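Local coordinates for putative uncharacterized protein PH0242 (Pyrococcus horikoshii, PDB 3VU1) that is the C-terminal globular domain of AglB, an archaeal member of the oligosaccharyltransferase family, and binds a calcium ion, at residues M367-G373 with A442-A448; T351-N357 with S372-K378; N212-L216 with F228-F233. All coordinates share one frame; numbering follows the deposited sequence.

Contact 1 (M367-G373 with A442-A448); sequences MREGESG and AEMPKNA
Two methionines, Met367 and Met444, run past each other in opposite directions and make the apolar part of this contact. Met367 CB lies 3.5 Å from Met444 CG, and the sulfur of Met367 reaches on to the methyl of Ala442, with SD 3.6 Å from CB. Met444 bends at chi2 and chi3 (-74° and -72°), which brings its CE round to the backbone of Met367 and Glu369. All three side chains are buried, and Leu425 of strand 412-431 adds to the cover over Ala442.

The backbone bonds are those of two antiparallel strands near their ends. Gly373 and Ala442 form a hydrogen-bonded pair, with Ala442 N to Gly373 O at 2.9 Å and Gly373 N to Ala442 O at 3.1 Å. Ser372 and Glu443 follow as a non-hydrogen-bonded pair, their side chains on the face turned from Ala442. Met444 N then bonds to Glu371 O at 3.2 Å. Here strand 372-381 starts and strand 434-443 finishes within the beta sheet of the peripheral 2 region, and a type II turn from Arg368 to Glu371 leads into the first of them. Gly370, in that turn at a positive phi of 95°, gives its N-H to Met444 O at 2.9 Å, meeting the oxygen from above the carbonyl plane.

Within the turn, Glu371 OE1 accepts the N-H of Arg368 at 3.1 Å, from above the carboxylate plane. Glu369 stretches across the second type II turn, Pro445 to Ala448, and its carboxylate is held beyond it by Ile449 N and Ser450 OG at the start of helix 448-460. On the way its CB passes 3.3 Å from Pro445 O.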
loop_
_atom_site.group_PDB
_atom_site.type_symbol
_atom_site.label_atom_id
_atom_site.label_comp_id
_atom_site.label_asym_id
_atom_site.label_seq_id
_atom_site.Cartn_x
_atom_site.Cartn_y
_atom_site.Cartn_z
ATOM N N MET A 367 2.340 21.839 -17.680
ATOM C CA MET A 367 2.659 23.239 -17.991
ATOM C C MET A 367 3.631 23.830 -16.979
ATOM O O MET A 367 3.597 23.467 -15.785
ATOM C CB MET A 367 1.414 24.108 -17.966
ATOM C CG MET A 367 0.250 23.681 -18.839
ATOM S SD MET A 367 -1.140 24.801 -18.556
ATOM C CE MET A 367 -0.732 26.133 -19.683
ATOM N N ARG A 368 4.496 24.738 -17.445
ATOM C CA ARG A 368 5.397 25.458 -16.529
ATOM C C ARG A 368 4.667 26.669 -15.959
ATOM O O ARG A 368 3.675 27.126 -16.547
ATOM C CB ARG A 368 6.716 25.852 -17.191
ATOM C CG ARG A 368 7.542 24.676 -17.665
ATOM C CD ARG A 368 8.915 25.119 -18.130
ATOM N NE ARG A 368 9.292 24.421 -19.360
ATOM C CZ ARG A 368 10.536 24.083 -19.706
ATOM N NH1 ARG A 368 11.571 24.364 -18.914
ATOM N NH2 ARG A 368 10.748 23.453 -20.858
ATOM N N GLU A 369 5.116 27.154 -14.800
ATOM C CA GLU A 369 4.420 28.266 -14.141
ATOM C C GLU A 369 4.467 29.492 -15.072
ATOM O O GLU A 369 5.488 29.716 -15.739
ATOM C CB GLU A 369 4.987 28.549 -12.736
ATOM C CG GLU A 369 6.452 28.962 -12.673
ATOM C CD GLU A 369 7.085 28.763 -11.297
ATOM O OE1 GLU A 369 6.386 28.403 -10.330
ATOM O OE2 GLU A 369 8.306 28.951 -11.174
ATOM N N GLY A 370 3.359 30.231 -15.164
ATOM C CA GLY A 370 3.263 31.337 -16.118
ATOM C C GLY A 370 2.621 31.030 -17.468
ATOM O O GLY A 370 1.959 31.895 -18.030
ATOM N N GLU A 371 2.803 29.811 -17.987
ATOM C CA GLU A 371 2.306 29.429 -19.329
ATOM C C GLU A 371 0.793 29.499 -19.474
ATOM O O GLU A 371 0.089 29.559 -18.477
ATOM C CB GLU A 371 2.802 28.047 -19.714
ATOM C CG GLU A 371 4.295 28.023 -20.015
ATOM C CD GLU A 371 4.862 26.618 -20.197
ATOM O OE1 GLU A 371 4.080 25.642 -20.360
ATOM O OE2 GLU A 371 6.110 26.504 -20.175
ATOM N N SER A 372 0.297 29.512 -20.712
ATOM C CA SER A 372 -1.143 29.615 -20.974
ATOM C C SER A 372 -1.501 28.813 -22.203
ATOM O O SER A 372 -0.615 28.529 -23.010
ATOM C CB SER A 372 -1.551 31.067 -21.185
ATOM O OG SER A 372 -1.308 31.834 -20.013
ATOM N N GLY A 373 -2.779 28.431 -22.345
ATOM C CA GLY A 373 -3.258 27.814 -23.604
ATOM C C GLY A 373 -4.339 26.739 -23.663
ATOM O O GLY A 373 -4.897 26.327 -22.654
ATOM N N ALA A 442 -6.077 26.998 -20.068
ATOM C CA ALA A 442 -5.312 26.733 -18.853
ATOM C C ALA A 442 -4.299 27.821 -18.505
ATOM O O ALA A 442 -3.472 28.196 -19.334
ATOM C CB ALA A 442 -4.629 25.375 -18.958
ATOM N N GLU A 443 -4.356 28.294 -17.262
ATOM C CA GLU A 443 -3.459 29.335 -16.774
ATOM C C GLU A 443 -2.608 28.830 -15.586
ATOM O O GLU A 443 -3.121 28.562 -14.496
ATOM C CB GLU A 443 -4.318 30.512 -16.319
ATOM C CG GLU A 443 -3.907 31.914 -16.755
ATOM C CD GLU A 443 -5.072 32.898 -16.583
ATOM O OE1 GLU A 443 -5.595 33.423 -17.599
ATOM O OE2 GLU A 443 -5.502 33.127 -15.423
ATOM N N MET A 444 -1.307 28.702 -15.785
ATOM C CA MET A 444 -0.415 28.443 -14.658
ATOM C C MET A 444 -0.039 29.764 -13.992
ATOM O O MET A 444 0.554 30.638 -14.634
ATOM C CB MET A 444 0.867 27.727 -15.108
ATOM C CG MET A 444 0.754 26.221 -15.277
ATOM S SD MET A 444 0.667 25.299 -13.727
ATOM C CE MET A 444 2.320 25.420 -13.058
ATOM N N PRO A 445 -0.374 29.923 -12.705
ATOM C CA PRO A 445 0.141 31.091 -11.999
ATOM C C PRO A 445 1.649 31.025 -11.997
ATOM O O PRO A 445 2.203 29.960 -11.768
ATOM C CB PRO A 445 -0.369 30.894 -10.571
ATOM C CG PRO A 445 -1.509 29.946 -10.689
ATOM C CD PRO A 445 -1.177 29.049 -11.839
ATOM N N LYS A 446 2.325 32.126 -12.281
ATOM C CA LYS A 446 3.780 32.161 -12.091
ATOM C C LYS A 446 4.061 32.017 -10.580
ATOM O O LYS A 446 3.237 32.424 -9.746
ATOM C CB LYS A 446 4.412 33.420 -12.743
ATOM C CG LYS A 446 4.061 34.822 -12.192
ATOM C CD LYS A 446 2.611 35.057 -11.721
ATOM C CE LYS A 446 1.544 35.152 -12.819
ATOM N NZ LYS A 446 1.360 36.514 -13.399
ATOM N N ASN A 447 5.174 31.390 -10.216
ATOM C CA ASN A 447 5.480 31.157 -8.785
ATOM C C ASN A 447 4.730 30.014 -8.060
ATOM O O ASN A 447 5.004 29.766 -6.876
ATOM C CB ASN A 447 5.290 32.436 -7.952
ATOM C CG ASN A 447 5.972 33.632 -8.557
ATOM O OD1 ASN A 447 7.201 33.666 -8.676
ATOM N ND2 ASN A 447 5.177 34.632 -8.950
ATOM N N ALA A 448 3.792 29.336 -8.730
ATOM C CA ALA A 448 3.110 28.199 -8.097
ATOM C C ALA A 448 4.111 27.141 -7.572
ATOM O O ALA A 448 4.052 26.738 -6.409
ATOM C CB ALA A 448 2.099 27.578 -9.044
#

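Contact 2 (T351-N357 with S372-K378); sequences TGPVRVN and SGRLELK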
loop_
_atom_site.group_PDB
_atom_site.type_symbol
_atom_site.label_atom_id
_atom_site.label_comp_id
_atom_site.label_asym_id
_atom_site.label_seq_id
_atom_site.Cartn_x
_atom_site.Cartn_y
_atom_site.Cartn_z
ATOM N N THR A 351 -5.692 8.420 -21.873
ATOM C CA THR A 351 -5.716 7.359 -22.898
ATOM C C THR A 351 -5.008 7.713 -24.208
ATOM O O THR A 351 -4.792 6.839 -25.058
ATOM C CB THR A 351 -7.135 6.861 -23.210
ATOM O OG1 THR A 351 -8.027 7.983 -23.282
ATOM C CG2 THR A 351 -7.590 5.879 -22.138
ATOM N N GLY A 352 -4.670 8.988 -24.366
ATOM C CA GLY A 352 -3.836 9.427 -25.463
ATOM C C GLY A 352 -2.907 10.518 -24.987
ATOM O O GLY A 352 -2.966 10.920 -23.822
ATOM N N PRO A 353 -2.063 11.038 -25.894
ATOM C CA PRO A 353 -1.085 12.060 -25.514
ATOM C C PRO A 353 -1.759 13.378 -25.123
ATOM O O PRO A 353 -2.868 13.649 -25.527
ATOM C CB PRO A 353 -0.252 12.226 -26.787
ATOM C CG PRO A 353 -1.212 11.913 -27.892
ATOM C CD PRO A 353 -2.136 10.854 -27.358
ATOM N N VAL A 354 -1.074 14.185 -24.342
ATOM C CA VAL A 354 -1.616 15.441 -23.869
ATOM C C VAL A 354 -1.026 16.597 -24.692
ATOM O O VAL A 354 0.201 16.681 -24.868
ATOM C CB VAL A 354 -1.257 15.639 -22.376
ATOM C CG1 VAL A 354 -1.893 16.896 -21.822
ATOM C CG2 VAL A 354 -1.691 14.438 -21.554
ATOM N N ARG A 355 -1.889 17.494 -25.175
ATOM C CA ARG A 355 -1.431 18.685 -25.914
ATOM C C ARG A 355 -1.704 20.018 -25.219
ATOM O O ARG A 355 -2.800 20.262 -24.709
ATOM C CB ARG A 355 -2.013 18.707 -27.330
ATOM C CG ARG A 355 -1.602 17.502 -28.160
ATOM C CD ARG A 355 -2.501 17.245 -29.366
ATOM N NE ARG A 355 -1.733 16.553 -30.398
ATOM C CZ ARG A 355 -1.771 15.246 -30.650
ATOM N NH1 ARG A 355 -2.586 14.417 -29.972
ATOM N NH2 ARG A 355 -0.981 14.778 -31.610
ATOM N N VAL A 356 -0.687 20.868 -25.189
ATOM C CA VAL A 356 -0.878 22.263 -24.843
ATOM C C VAL A 356 -0.593 23.071 -26.102
ATOM O O VAL A 356 0.497 22.935 -26.687
ATOM C CB VAL A 356 0.071 22.740 -23.728
ATOM C CG1 VAL A 356 -0.191 24.206 -23.422
ATOM C CG2 VAL A 356 -0.078 21.885 -22.482
ATOM N N ASN A 357 -1.571 23.900 -26.503
ATOM C CA ASN A 357 -1.493 24.728 -27.718
ATOM C C ASN A 357 -1.030 23.880 -28.888
ATOM O O ASN A 357 0.079 24.055 -29.377
ATOM C CB ASN A 357 -0.520 25.894 -27.516
ATOM C CG ASN A 357 -1.053 26.950 -26.561
ATOM O OD1 ASN A 357 -2.222 27.339 -26.639
ATOM N ND2 ASN A 357 -0.188 27.437 -25.663
ATOM N N SER A 372 0.297 29.512 -20.712
ATOM C CA SER A 372 -1.143 29.615 -20.974
ATOM C C SER A 372 -1.501 28.813 -22.203
ATOM O O SER A 372 -0.615 28.529 -23.010
ATOM C CB SER A 372 -1.551 31.067 -21.185
ATOM O OG SER A 372 -1.308 31.834 -20.013
ATOM N N GLY A 373 -2.779 28.431 -22.345
ATOM C CA GLY A 373 -3.258 27.814 -23.604
ATOM C C GLY A 373 -4.339 26.739 -23.663
ATOM O O GLY A 373 -4.897 26.327 -22.654
ATOM N N ARG A 374 -4.650 26.299 -24.875
ATOM C CA ARG A 374 -5.589 25.220 -25.066
ATOM C C ARG A 374 -4.936 23.899 -24.703
ATOM O O ARG A 374 -3.859 23.559 -25.208
ATOM C CB ARG A 374 -6.124 25.197 -26.488
ATOM C CG ARG A 374 -7.454 25.927 -26.629
ATOM C CD ARG A 374 -7.910 25.993 -28.082
ATOM N NE ARG A 374 -7.727 24.708 -28.755
ATOM C CZ ARG A 374 -8.717 23.891 -29.094
ATOM N NH1 ARG A 374 -8.444 22.733 -29.695
ATOM N NH2 ARG A 374 -9.977 24.234 -28.838
ATOM N N LEU A 375 -5.602 23.181 -23.799
ATOM C CA LEU A 375 -5.128 21.917 -23.261
ATOM C C LEU A 375 -6.092 20.863 -23.712
ATOM O O LEU A 375 -7.300 21.028 -23.522
ATOM C CB LEU A 375 -5.106 21.994 -21.735
ATOM C CG LEU A 375 -5.026 20.733 -20.864
ATOM C CD1 LEU A 375 -3.649 20.077 -20.943
ATOM C CD2 LEU A 375 -5.396 21.075 -19.419
ATOM N N GLU A 376 -5.563 19.799 -24.320
ATOM C CA GLU A 376 -6.381 18.707 -24.865
ATOM C C GLU A 376 -6.026 17.355 -24.246
ATOM O O GLU A 376 -4.909 16.859 -24.405
ATOM C CB GLU A 376 -6.247 18.622 -26.384
ATOM C CG GLU A 376 -6.775 19.830 -27.153
ATOM C CD GLU A 376 -5.883 20.207 -28.339
ATOM O OE1 GLU A 376 -5.785 19.411 -29.313
ATOM O OE2 GLU A 376 -5.265 21.305 -28.284
ATOM N N LEU A 377 -6.992 16.771 -23.540
ATOM C CA LEU A 377 -6.822 15.504 -22.838
ATOM C C LEU A 377 -7.834 14.523 -23.355
ATOM O O LEU A 377 -8.955 14.894 -23.687
ATOM C CB LEU A 377 -7.130 15.656 -21.352
ATOM C CG LEU A 377 -6.427 16.734 -20.566
ATOM C CD1 LEU A 377 -7.332 17.274 -19.480
ATOM C CD2 LEU A 377 -5.156 16.170 -19.973
ATOM N N LYS A 378 -7.435 13.264 -23.390
ATOM C CA LYS A 378 -8.355 12.172 -23.553
ATOM C C LYS A 378 -8.194 11.300 -22.301
ATOM O O LYS A 378 -7.090 10.838 -21.972
ATOM C CB LYS A 378 -8.067 11.404 -24.858
ATOM C CG LYS A 378 -9.015 11.729 -26.013
ATOM C CD LYS A 378 -8.322 12.186 -27.311
ATOM C CE LYS A 378 -7.239 11.236 -27.837
ATOM N NZ LYS A 378 -7.724 9.864 -28.169
#
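Asn357 N donates to Arg374 O at 2.7 Å, the shortest polar bond between the two segments, and the side-chain amide of Asn357 adds two more. ND2 donates to Ser372 O at 2.9 Å, in the plane of that carbonyl and on a lone pair, while OD1 accepts Arg374 N at 3.2 Å from above the amide carbonyl plane. With chi1 at -71°, CG is anti to the carbonyl carbon, and the amide is carried over Gly373, whose CA comes 3.2 Å from Asn357 OD1.

From there the strands pair antiparallel, the directions of segments 354-356 and 372-378 differing by 172°, as neighbours in the peripheral 2 beta sheet: strand 336-356 on one side of strand 372-381, strand 434-443 on the other. Arg355 and Glu376 form the hydrogen-bonded pair. Their side chains share one face, but the charged ends stay apart, the flat groups turned 22° from each other. On the buried face Val354 CG1 fits between Leu375 CD1 at 3.7 Å and Leu377 CD2, with Ile366 and Pro363 also against the valine and Phe475 and Pro473 of strand 464-487 against Leu377. At the far end Thr351 N makes a nearly straight bond to Lys378 O, to which OG1 adds a weak bond.

Contact 3 (N212-L216 with F228-F233); sequences NFVKL and FAEKLF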
loop_
_atom_site.group_PDB
_atom_site.type_symbol
_atom_site.label_atom_id
_atom_site.label_comp_id
_atom_site.label_asym_id
_atom_site.label_seq_id
_atom_site.Cartn_x
_atom_site.Cartn_y
_atom_site.Cartn_z
ATOM N N ASN A 212 6.581 -2.915 6.093
ATOM C CA ASN A 212 5.422 -3.378 5.358
ATOM C C ASN A 212 5.697 -4.503 4.347
ATOM O O ASN A 212 4.836 -5.353 4.121
ATOM C CB ASN A 212 4.770 -2.202 4.663
ATOM C CG ASN A 212 4.107 -1.239 5.638
ATOM O OD1 ASN A 212 3.681 -1.624 6.719
ATOM N ND2 ASN A 212 4.047 0.030 5.264
ATOM N N PHE A 213 6.871 -4.510 3.714
ATOM C CA PHE A 213 7.189 -5.589 2.793
ATOM C C PHE A 213 7.201 -6.956 3.499
ATOM O O PHE A 213 6.637 -7.923 3.000
ATOM C CB PHE A 213 8.535 -5.361 2.136
ATOM C CG PHE A 213 9.010 -6.526 1.305
ATOM C CD1 PHE A 213 10.093 -7.298 1.717
ATOM C CD2 PHE A 213 8.391 -6.847 0.122
ATOM C CE1 PHE A 213 10.552 -8.373 0.959
ATOM C CE2 PHE A 213 8.843 -7.922 -0.655
ATOM C CZ PHE A 213 9.917 -8.687 -0.240
ATOM N N VAL A 214 7.870 -7.020 4.649
ATOM C CA VAL A 214 7.916 -8.222 5.455
ATOM C C VAL A 214 6.496 -8.693 5.786
ATOM O O VAL A 214 6.212 -9.881 5.671
ATOM C CB VAL A 214 8.734 -7.979 6.740
ATOM C CG1 VAL A 214 8.447 -9.053 7.760
ATOM C CG2 VAL A 214 10.226 -7.948 6.438
ATOM N N LYS A 215 5.600 -7.768 6.158
ATOM C CA LYS A 215 4.218 -8.112 6.468
ATOM C C LYS A 215 3.501 -8.689 5.262
ATOM O O LYS A 215 2.868 -9.728 5.369
ATOM C CB LYS A 215 3.403 -6.900 6.947
ATOM C CG LYS A 215 3.842 -6.177 8.213
ATOM C CD LYS A 215 2.800 -5.085 8.521
ATOM C CE LYS A 215 3.250 -4.114 9.604
ATOM N NZ LYS A 215 4.327 -3.155 9.196
ATOM N N LEU A 216 3.568 -8.000 4.129
ATOM C CA LEU A 216 2.769 -8.362 2.963
ATOM C C LEU A 216 3.384 -9.464 2.104
ATOM O O LEU A 216 2.656 -10.172 1.416
ATOM C CB LEU A 216 2.495 -7.139 2.083
ATOM C CG LEU A 216 1.700 -5.952 2.670
ATOM C CD1 LEU A 216 1.776 -4.753 1.732
ATOM C CD2 LEU A 216 0.249 -6.290 2.993
ATOM N N PHE A 228 -1.526 -1.621 13.906
ATOM C CA PHE A 228 -1.077 -1.287 12.557
ATOM C C PHE A 228 -1.097 -2.436 11.518
ATOM O O PHE A 228 -1.513 -2.233 10.363
ATOM C CB PHE A 228 0.291 -0.578 12.551
ATOM C CG PHE A 228 0.608 0.044 11.212
ATOM C CD1 PHE A 228 -0.038 1.224 10.802
ATOM C CD2 PHE A 228 1.470 -0.595 10.313
ATOM C CE1 PHE A 228 0.208 1.772 9.557
ATOM C CE2 PHE A 228 1.724 -0.039 9.064
ATOM C CZ PHE A 228 1.096 1.144 8.690
ATOM N N ALA A 229 -0.639 -3.622 11.909
ATOM C CA ALA A 229 -0.722 -4.764 11.017
ATOM C C ALA A 229 -2.178 -5.057 10.640
ATOM O O ALA A 229 -2.498 -5.269 9.463
ATOM C CB ALA A 229 -0.063 -5.979 11.629
ATOM N N GLU A 230 -3.066 -5.032 11.630
ATOM C CA GLU A 230 -4.472 -5.354 11.393
ATOM C C GLU A 230 -5.124 -4.350 10.437
ATOM O O GLU A 230 -5.940 -4.733 9.587
ATOM C CB GLU A 230 -5.232 -5.434 12.718
ATOM C CG GLU A 230 -6.007 -6.733 12.898
ATOM C CD GLU A 230 -7.211 -6.599 13.836
ATOM O OE1 GLU A 230 -8.272 -7.221 13.533
ATOM O OE2 GLU A 230 -7.109 -5.865 14.864
ATOM N N LYS A 231 -4.760 -3.070 10.569
ATOM C CA LYS A 231 -5.310 -2.029 9.705
ATOM C C LYS A 231 -4.771 -2.184 8.310
ATOM O O LYS A 231 -5.548 -2.229 7.349
ATOM C CB LYS A 231 -4.988 -0.640 10.214
ATOM C CG LYS A 231 -5.680 -0.230 11.491
ATOM C CD LYS A 231 -4.734 0.675 12.245
ATOM C CE LYS A 231 -5.098 2.137 12.106
ATOM N NZ LYS A 231 -5.991 2.554 13.225
ATOM N N LEU A 232 -3.444 -2.280 8.208
ATOM C CA LEU A 232 -2.797 -2.562 6.934
ATOM C C LEU A 232 -3.492 -3.642 6.127
ATOM O O LEU A 232 -3.740 -3.460 4.930
ATOM C CB LEU A 232 -1.342 -2.947 7.116
ATOM C CG LEU A 232 -0.494 -2.948 5.824
ATOM C CD1 LEU A 232 -0.206 -1.529 5.345
ATOM C CD2 LEU A 232 0.823 -3.667 6.052
ATOM N N PHE A 233 -3.829 -4.760 6.763
ATOM C CA PHE A 233 -4.429 -5.868 6.009
ATOM C C PHE A 233 -5.837 -5.557 5.532
ATOM O O PHE A 233 -6.341 -6.219 4.667
ATOM C CB PHE A 233 -4.342 -7.200 6.760
ATOM C CG PHE A 233 -2.935 -7.678 6.969
ATOM C CD1 PHE A 233 -2.486 -8.046 8.229
ATOM C CD2 PHE A 233 -2.037 -7.733 5.905
ATOM C CE1 PHE A 233 -1.163 -8.467 8.426
ATOM C CE2 PHE A 233 -0.733 -8.155 6.093
ATOM C CZ PHE A 233 -0.290 -8.516 7.355
#
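Lys215 is the knob of a knobs-into-holes fit between two short helices, its side chain set among Phe228, Ala229, Leu232 and Phe233. The helix segments cross at -66° with their axes 11.2 Å apart, so long side chains bridge the gap. Lys215 CD rests 3.5 Å from Leu232 CD2, and the chain, bent only at its last torsion (chi4 72°), turns NZ to the edge of the Phe228 ring. Asn212 OD1 comes to that edge too, 3.4 Å from Phe228 CE2, its amide nearly coplanar with the ring, and accepts a bond from Lys215 NZ at 3.0 Å. Leu216 and Phe233 lie alongside in opposite senses, with Leu216 CD2 3.7 Å from Phe233 CE2. The edge of the Phe233 ring also meets the lysine backbone, CZ 3.9 Å from Lys215 O.

A second shell fixes the polar ends, which are buried. Lys215 NZ bonds to Thr210 O and forms a salt bridge with Asp71, which probably favours a charged lysine. Phe228 also packs on Glu76, one of the calcium ligands, and its side chain lies about 6 Å from the ion. The amide of Asn212 is held in turn by a hydrogen bond from ND2 to Phe67 O.

Contacts 1 and 2 are neighbours in one antiparallel sheet, their centres 14 Å apart, and both belong to the peripheral 2 domain. Strand 372-381 is common to them: contact 1 joins it to strand 434-443 and contact 2 to strand 336-356, so Ser372 and Gly373 serve both. Their segments alternate along the chain, and Met367 CG packs on Val356 CG2 at 4.1 Å. Contact 3 comes earlier in the chain, closing before either opens, and sits about 40 Å away between centres, near the centre of the folded chain and the calcium ion. The three thus sample two separate regions, a peripheral beta sheet and the helical packing beside the metal site.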